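Local coordinates for protein cyclopropane mycolic acid synthase 3 (Mycobacterium tuberculosis, PDB 1L1E) that probably converts a double bond at the proximal position of alpha mycolic acids into a cyclopropane ring, using a methylene group from S-adenosyl-L-methionine, at residues 20-23 with 24-28; 104-107 with 108-112; 254-257 with 258-261. All blocks are in the same frame, centred on the assembly; numbering follows the deposited sequence.

Interaction 1: residues 20-23 with 24-28; sequences DDFF and RLFLD
F23 and F26 meet through their side chains where the short helix 20-23 runs out into the segment 24-28, a helical turn close to the S-adenosyl-L-homocysteine pocket of this methyltransferase. The backbone sets the turn. R24 N donates to D20 O, L25 N to F22 O, and F23 O takes two N-H groups, those of F26 and L27, so that this one carbonyl closes the helical end. The apolar contacts join residues three and four apart on this turn. The rings of F23 and F26 lie side by side and point the same way, with CD2 of F23 3.8 Å from CZ of F26. With its chi1 of 67° F26 swings its ring back over the turn, and F23 O lies above one face, toward the rim. L27 CD1 reaches CB of F23 at 3.7 Å. Farther out, W75 meets the F23 ring and W239 packs edge-to-face with F26. Charge plays a looser part: D21 OD1 stands 4.2 Å from NH1 of R24, well out of the guanidinium plane. D20 OD2 accepts a hydrogen bond from NE2 of Q31. The straightest link is L27 N to F23 O, 3.0 Å long with an N-H...O angle of 176°.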
loop_
_atom_site.group_PDB
_atom_site.type_symbol
_atom_site.label_atom_id
_atom_site.label_comp_id
_atom_site.label_asym_id
_atom_site.label_seq_id
_atom_site.Cartn_x
_atom_site.Cartn_y
_atom_site.Cartn_z
ATOM N N ASP A 20 0.344 6.850 -16.579
ATOM C CA ASP A 20 -0.762 6.097 -15.997
ATOM C C ASP A 20 -1.380 5.107 -16.963
ATOM O O ASP A 20 -1.977 4.119 -16.550
ATOM C CB ASP A 20 -1.857 7.029 -15.482
ATOM C CG ASP A 20 -2.942 6.281 -14.726
ATOM O OD1 ASP A 20 -2.589 5.436 -13.875
ATOM O OD2 ASP A 20 -4.139 6.541 -14.970
ATOM N N ASP A 21 -1.250 5.377 -18.254
ATOM C CA ASP A 21 -1.815 4.477 -19.240
ATOM C C ASP A 21 -1.009 3.182 -19.219
ATOM O O ASP A 21 -1.450 2.157 -19.736
ATOM C CB ASP A 21 -1.784 5.125 -20.620
ATOM C CG ASP A 21 -3.120 5.017 -21.344
ATOM O OD1 ASP A 21 -4.161 5.371 -20.733
ATOM O OD2 ASP A 21 -3.125 4.582 -22.521
ATOM N N PHE A 22 0.174 3.239 -18.608
ATOM C CA PHE A 22 1.021 2.065 -18.486
ATOM C C PHE A 22 0.459 1.222 -17.347
ATOM O O PHE A 22 0.265 0.014 -17.493
ATOM C CB PHE A 22 2.462 2.454 -18.160
ATOM C CG PHE A 22 3.412 1.289 -18.165
ATOM C CD1 PHE A 22 3.876 0.759 -19.370
ATOM C CD2 PHE A 22 3.805 0.692 -16.977
ATOM C CE1 PHE A 22 4.714 -0.346 -19.388
ATOM C CE2 PHE A 22 4.646 -0.419 -16.980
ATOM C CZ PHE A 22 5.101 -0.939 -18.192
ATOM N N PHE A 23 0.196 1.866 -16.213
ATOM C CA PHE A 23 -0.356 1.158 -15.061
ATOM C C PHE A 23 -1.714 0.552 -15.374
ATOM O O PHE A 23 -2.025 -0.561 -14.946
ATOM C CB PHE A 23 -0.497 2.085 -13.858
ATOM C CG PHE A 23 0.812 2.487 -13.246
ATOM C CD1 PHE A 23 1.338 3.757 -13.467
ATOM C CD2 PHE A 23 1.525 1.589 -12.454
ATOM C CE1 PHE A 23 2.549 4.123 -12.912
ATOM C CE2 PHE A 23 2.746 1.952 -11.891
ATOM C CZ PHE A 23 3.256 3.223 -12.122
ATOM N N ARG A 24 -2.530 1.274 -16.127
ATOM C CA ARG A 24 -3.848 0.756 -16.458
ATOM C C ARG A 24 -3.776 -0.542 -17.270
ATOM O O ARG A 24 -4.789 -1.229 -17.448
ATOM C CB ARG A 24 -4.659 1.820 -17.196
ATOM C CG ARG A 24 -5.123 2.957 -16.301
ATOM C CD ARG A 24 -6.064 3.889 -17.053
ATOM N NE ARG A 24 -7.249 3.167 -17.519
ATOM C CZ ARG A 24 -8.107 3.630 -18.423
ATOM N NH1 ARG A 24 -7.919 4.825 -18.969
ATOM N NH2 ARG A 24 -9.153 2.896 -18.782
ATOM N N LEU A 25 -2.579 -0.886 -17.745
ATOM C CA LEU A 25 -2.405 -2.114 -18.510
ATOM C C LEU A 25 -2.350 -3.364 -17.632
ATOM O O LEU A 25 -2.471 -4.480 -18.141
ATOM C CB LEU A 25 -1.146 -2.046 -19.385
ATOM C CG LEU A 25 -1.221 -1.079 -20.576
ATOM C CD1 LEU A 25 0.085 -1.138 -21.354
ATOM C CD2 LEU A 25 -2.405 -1.440 -21.473
ATOM N N PHE A 26 -2.145 -3.200 -16.325
ATOM C CA PHE A 26 -2.116 -4.375 -15.456
ATOM C C PHE A 26 -2.918 -4.248 -14.163
ATOM O O PHE A 26 -3.377 -5.252 -13.619
ATOM C CB PHE A 26 -0.664 -4.834 -15.185
ATOM C CG PHE A 26 0.166 -3.874 -14.372
ATOM C CD1 PHE A 26 0.118 -3.899 -12.983
ATOM C CD2 PHE A 26 1.031 -2.978 -14.997
ATOM C CE1 PHE A 26 0.921 -3.049 -12.226
ATOM C CE2 PHE A 26 1.837 -2.124 -14.251
ATOM C CZ PHE A 26 1.780 -2.162 -12.861
ATOM N N LEU A 27 -3.124 -3.028 -13.677
ATOM C CA LEU A 27 -3.918 -2.858 -12.457
ATOM C C LEU A 27 -5.396 -3.116 -12.777
ATOM O O LEU A 27 -5.815 -3.037 -13.933
ATOM C CB LEU A 27 -3.758 -1.436 -11.904
ATOM C CG LEU A 27 -2.339 -0.951 -11.577
ATOM C CD1 LEU A 27 -2.385 0.477 -11.064
ATOM C CD2 LEU A 27 -1.718 -1.864 -10.548
ATOM N N ASP A 28 -6.185 -3.439 -11.759
ATOM C CA ASP A 28 -7.609 -3.671 -11.963
ATOM C C ASP A 28 -8.250 -2.293 -12.244
ATOM O O ASP A 28 -7.566 -1.275 -12.178
ATOM C CB ASP A 28 -8.216 -4.300 -10.706
ATOM C CG ASP A 28 -8.305 -3.325 -9.560
ATOM O OD1 ASP A 28 -7.246 -2.902 -9.040
ATOM O OD2 ASP A 28 -9.442 -2.975 -9.183
#

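Interaction 2: residues 104-107 with 108-112; sequences QKMF and DQMDT
M106 and M110 cross where helix 97-109 gives out, the helix of a beta-alpha-beta unit between strands 89-94 and 116-120 in the Rossmann-like methyltransferase domain. The chain leaves helical geometry at M110, whose CG lies between its own N and carbonyl carbon (chi1 48°). From there the thioether folds back along the last turn, and its CE methyl comes to CG of M106 at 3.3 Å, so tight for two carbons that the exact place of the methyl is doubtful. The same methyl also approaches M106 SD at 3.8 Å. On the next flank the sulfur of M110 stands at the rim of the F107 ring, near the ring plane and 4.3 Å from CD2; it does not lie over a face. F107 is buried, packed against V118 of strand 116-120 and M79 of helix 77-86, while the two methionines, both touching R80 of that helix, remain partly exposed.

The polar side chains keep to the outer flank. K105 is extended, and its aliphatic stem runs obliquely across Q109, with CE 3.4 Å from OE1. D108 turns its carboxylate back over the preceding turn, toward Q104.

Beneath them the backbone holds the final turns: D108 N donates to Q104 O, and Q109 N to M106 O. M106 O is also gripped weakly by M110 N, and a water donates to it at 2.8 Å while weakly accepting from Q109 NE2.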
loop_
_atom_site.group_PDB
_atom_site.type_symbol
_atom_site.label_atom_id
_atom_site.label_comp_id
_atom_site.label_asym_id
_atom_site.label_seq_id
_atom_site.Cartn_x
_atom_site.Cartn_y
_atom_site.Cartn_z
ATOM N N GLN A 104 -8.813 14.202 -7.730
ATOM C CA GLN A 104 -9.619 15.413 -7.605
ATOM C C GLN A 104 -10.746 15.357 -8.634
ATOM O O GLN A 104 -11.886 15.690 -8.329
ATOM C CB GLN A 104 -8.754 16.661 -7.811
ATOM C CG GLN A 104 -9.499 18.000 -7.659
ATOM C CD GLN A 104 -10.027 18.245 -6.249
ATOM O OE1 GLN A 104 -11.234 18.182 -6.003
ATOM N NE2 GLN A 104 -9.121 18.524 -5.318
ATOM N N LYS A 105 -10.429 14.933 -9.853
ATOM C CA LYS A 105 -11.451 14.816 -10.888
ATOM C C LYS A 105 -12.511 13.838 -10.384
ATOM O O LYS A 105 -13.715 14.084 -10.505
ATOM C CB LYS A 105 -10.840 14.298 -12.192
ATOM C CG LYS A 105 -11.851 14.070 -13.303
ATOM C CD LYS A 105 -11.160 13.799 -14.633
ATOM C CE LYS A 105 -12.161 13.722 -15.778
ATOM N NZ LYS A 105 -11.489 13.590 -17.107
ATOM N N MET A 106 -12.049 12.733 -9.807
ATOM C CA MET A 106 -12.936 11.714 -9.268
ATOM C C MET A 106 -13.855 12.388 -8.258
ATOM O O MET A 106 -15.084 12.286 -8.350
ATOM C CB MET A 106 -12.118 10.614 -8.573
ATOM C CG MET A 106 -12.910 9.354 -8.239
ATOM S SD MET A 106 -12.090 8.284 -7.036
ATOM C CE MET A 106 -12.164 6.689 -7.848
ATOM N N PHE A 107 -13.252 13.081 -7.295
ATOM C CA PHE A 107 -14.003 13.783 -6.261
ATOM C C PHE A 107 -15.041 14.770 -6.826
ATOM O O PHE A 107 -16.170 14.836 -6.329
ATOM C CB PHE A 107 -13.048 14.543 -5.333
ATOM C CG PHE A 107 -12.342 13.674 -4.318
ATOM C CD1 PHE A 107 -11.320 14.204 -3.540
ATOM C CD2 PHE A 107 -12.706 12.343 -4.123
ATOM C CE1 PHE A 107 -10.671 13.430 -2.585
ATOM C CE2 PHE A 107 -12.062 11.559 -3.167
ATOM C CZ PHE A 107 -11.042 12.106 -2.398
ATOM N N ASP A 108 -14.644 15.535 -7.845
ATOM C CA ASP A 108 -15.520 16.526 -8.475
ATOM C C ASP A 108 -16.713 15.897 -9.207
ATOM O O ASP A 108 -17.752 16.544 -9.386
ATOM C CB ASP A 108 -14.739 17.386 -9.480
ATOM C CG ASP A 108 -13.667 18.242 -8.824
ATOM O OD1 ASP A 108 -13.800 18.579 -7.634
ATOM O OD2 ASP A 108 -12.693 18.598 -9.514
ATOM N N GLN A 109 -16.564 14.645 -9.632
ATOM C CA GLN A 109 -17.630 13.954 -10.353
ATOM C C GLN A 109 -18.710 13.348 -9.462
ATOM O O GLN A 109 -19.880 13.296 -9.848
ATOM C CB GLN A 109 -17.040 12.863 -11.244
ATOM C CG GLN A 109 -16.280 13.401 -12.440
ATOM C CD GLN A 109 -15.511 12.321 -13.186
ATOM O OE1 GLN A 109 -14.974 12.570 -14.260
ATOM N NE2 GLN A 109 -15.447 11.122 -12.611
ATOM N N MET A 110 -18.328 12.898 -8.272
ATOM C CA MET A 110 -19.297 12.291 -7.374
ATOM C C MET A 110 -20.081 13.317 -6.571
ATOM O O MET A 110 -19.669 14.464 -6.430
ATOM C CB MET A 110 -18.609 11.274 -6.443
ATOM C CG MET A 110 -17.337 11.739 -5.742
ATOM S SD MET A 110 -16.445 10.346 -4.932
ATOM C CE MET A 110 -15.513 9.748 -6.281
ATOM N N ASP A 111 -21.238 12.903 -6.077
ATOM C CA ASP A 111 -22.074 13.780 -5.278
ATOM C C ASP A 111 -22.340 13.137 -3.931
ATOM O O ASP A 111 -22.840 12.012 -3.849
ATOM C CB ASP A 111 -23.403 14.067 -5.979
ATOM C CG ASP A 111 -24.393 14.759 -5.066
ATOM O OD1 ASP A 111 -25.013 14.071 -4.229
ATOM O OD2 ASP A 111 -24.537 15.993 -5.164
ATOM N N THR A 112 -21.980 13.865 -2.882
ATOM C CA THR A 112 -22.153 13.427 -1.509
ATOM C C THR A 112 -21.955 14.651 -0.621
ATOM O O THR A 112 -21.152 15.535 -0.937
ATOM C CB THR A 112 -21.105 12.331 -1.105
ATOM O OG1 THR A 112 -21.209 12.057 0.303
ATOM C CG2 THR A 112 -19.681 12.791 -1.413
HETATM O O HOH W 1 -16.580 10.263 -9.508
#

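Interaction 3: residues 254-257 with 258-261; sequences QSQT and VYDR
V258 opens the second half of this helix start by giving its backbone N-H to the side chain of S255: the bond from N of V258 to OG of S255 measures 3.2 Å and is fairly straight at 164°. With chi1 at 75°, the serine hydroxyl faces forward into the first turn, and it also rests 3.5 Å from CG2 of V258. The valine's CB lies against CB of Q254, which precedes the serine and, like V258, touches F22 of helix 20-23.

Y259 continues the turn with a backbone bond to S255 O. Its ring leads away to pack on helices 247-253 and 229-245, while NE2 of Q256 comes up at the ring edge, near the ring plane, 3.6 Å from CD2.

At D260 the backbone N reaches Q256 O, and the carboxylate meets the side chain of the same residue. The Q256 chain bends at its second torsion and brings its amide almost parallel to the carboxylate, the planes 16° apart. NE2 of Q256 donates to OD1 of D260 in a short, bent bond of 2.6 Å, on the syn side but somewhat out of the carboxylate plane, and more weakly to OD2 at 2.9 Å. OD2 also lies close to Q256 O, acceptor against acceptor, without bonding.

R261 N closes on T257 O at 2.9 Å; its extended side chain runs off to a salt bridge between NH2 and OE1 of E198. The V258 N to S255 OG bond makes S255 the N-cap of helix 256-274, followed by an i to i+4 glutamine-aspartate pair in its first turns.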
loop_
_atom_site.group_PDB
_atom_site.type_symbol
_atom_site.label_atom_id
_atom_site.label_comp_id
_atom_site.label_asym_id
_atom_site.label_seq_id
_atom_site.Cartn_x
_atom_site.Cartn_y
_atom_site.Cartn_z
ATOM N N GLN A 254 5.644 2.931 -23.710
ATOM C CA GLN A 254 6.895 3.158 -22.990
ATOM C C GLN A 254 8.074 2.535 -23.747
ATOM O O GLN A 254 8.650 3.163 -24.639
ATOM C CB GLN A 254 6.809 2.570 -21.579
ATOM C CG GLN A 254 5.887 3.322 -20.636
ATOM C CD GLN A 254 6.327 4.756 -20.392
ATOM O OE1 GLN A 254 7.507 5.025 -20.178
ATOM N NE2 GLN A 254 5.375 5.681 -20.409
ATOM N N SER A 255 8.425 1.297 -23.403
ATOM C CA SER A 255 9.530 0.606 -24.070
ATOM C C SER A 255 9.704 -0.814 -23.558
ATOM O O SER A 255 9.136 -1.196 -22.533
ATOM C CB SER A 255 10.848 1.354 -23.857
ATOM O OG SER A 255 11.332 1.156 -22.538
ATOM N N GLN A 256 10.503 -1.586 -24.288
ATOM C CA GLN A 256 10.792 -2.965 -23.926
ATOM C C GLN A 256 11.527 -2.959 -22.590
ATOM O O GLN A 256 11.323 -3.840 -21.754
ATOM C CB GLN A 256 11.668 -3.613 -25.005
ATOM C CG GLN A 256 12.141 -5.032 -24.691
ATOM C CD GLN A 256 11.085 -6.095 -24.962
ATOM O OE1 GLN A 256 10.664 -6.296 -26.102
ATOM N NE2 GLN A 256 10.658 -6.785 -23.909
ATOM N N THR A 257 12.373 -1.950 -22.387
ATOM C CA THR A 257 13.143 -1.839 -21.154
ATOM C C THR A 257 12.237 -1.716 -19.936
ATOM O O THR A 257 12.443 -2.393 -18.927
ATOM C CB THR A 257 14.090 -0.622 -21.190
ATOM O OG1 THR A 257 15.098 -0.829 -22.186
ATOM C CG2 THR A 257 14.757 -0.424 -19.841
ATOM N N VAL A 258 11.230 -0.851 -20.031
ATOM C CA VAL A 258 10.304 -0.660 -18.923
ATOM C C VAL A 258 9.485 -1.930 -18.724
ATOM O O VAL A 258 9.295 -2.387 -17.604
ATOM C CB VAL A 258 9.350 0.532 -19.186
ATOM C CG1 VAL A 258 8.335 0.650 -18.056
ATOM C CG2 VAL A 258 10.146 1.812 -19.323
ATOM N N TYR A 259 9.007 -2.496 -19.823
ATOM C CA TYR A 259 8.213 -3.712 -19.780
ATOM C C TYR A 259 8.975 -4.828 -19.061
ATOM O O TYR A 259 8.500 -5.369 -18.062
ATOM C CB TYR A 259 7.866 -4.160 -21.202
ATOM C CG TYR A 259 7.157 -5.493 -21.269
ATOM C CD1 TYR A 259 5.813 -5.610 -20.911
ATOM C CD2 TYR A 259 7.837 -6.646 -21.672
ATOM C CE1 TYR A 259 5.166 -6.841 -20.953
ATOM C CE2 TYR A 259 7.200 -7.876 -21.715
ATOM C CZ TYR A 259 5.867 -7.967 -21.356
ATOM O OH TYR A 259 5.238 -9.185 -21.396
ATOM N N ASP A 260 10.155 -5.168 -19.571
ATOM C CA ASP A 260 10.961 -6.217 -18.962
ATOM C C ASP A 260 11.251 -5.873 -17.508
ATOM O O ASP A 260 11.295 -6.749 -16.647
ATOM C CB ASP A 260 12.277 -6.399 -19.726
ATOM C CG ASP A 260 12.063 -6.785 -21.179
ATOM O OD1 ASP A 260 11.169 -7.605 -21.455
ATOM O OD2 ASP A 260 12.799 -6.279 -22.050
ATOM N N ARG A 261 11.439 -4.588 -17.236
ATOM C CA ARG A 261 11.713 -4.129 -15.881
ATOM C C ARG A 261 10.571 -4.556 -14.958
ATOM O O ARG A 261 10.794 -5.153 -13.899
ATOM C CB ARG A 261 11.866 -2.604 -15.880
ATOM C CG ARG A 261 12.048 -1.966 -14.513
ATOM C CD ARG A 261 12.403 -0.491 -14.662
ATOM N NE ARG A 261 12.347 0.235 -13.396
ATOM C CZ ARG A 261 12.714 1.505 -13.248
ATOM N NH1 ARG A 261 13.168 2.190 -14.292
ATOM N NH2 ARG A 261 12.621 2.095 -12.062
#

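Overall arrangement
From the N terminus, interaction 1 comes first, ending the short helix 20-23 and leading the chain toward the cofactor pocket. Interaction 2 follows at the far end of helix 97-109, just before the chain turns into strand 116-120, an edge strand of the central sheet. Interaction 3 begins the long helix 256-274 after the break that follows helix 247-253. Each is a local turn, so the three stand in series, with none nested or crossing. Interactions 1 and 3 touch: the F22 ring packs its CD1 on CG of Q254 at 3.5 Å, joining the N-terminal helix to the late helices. Interaction 2 stays apart, its nearest atoms about 10 Å from interaction 1.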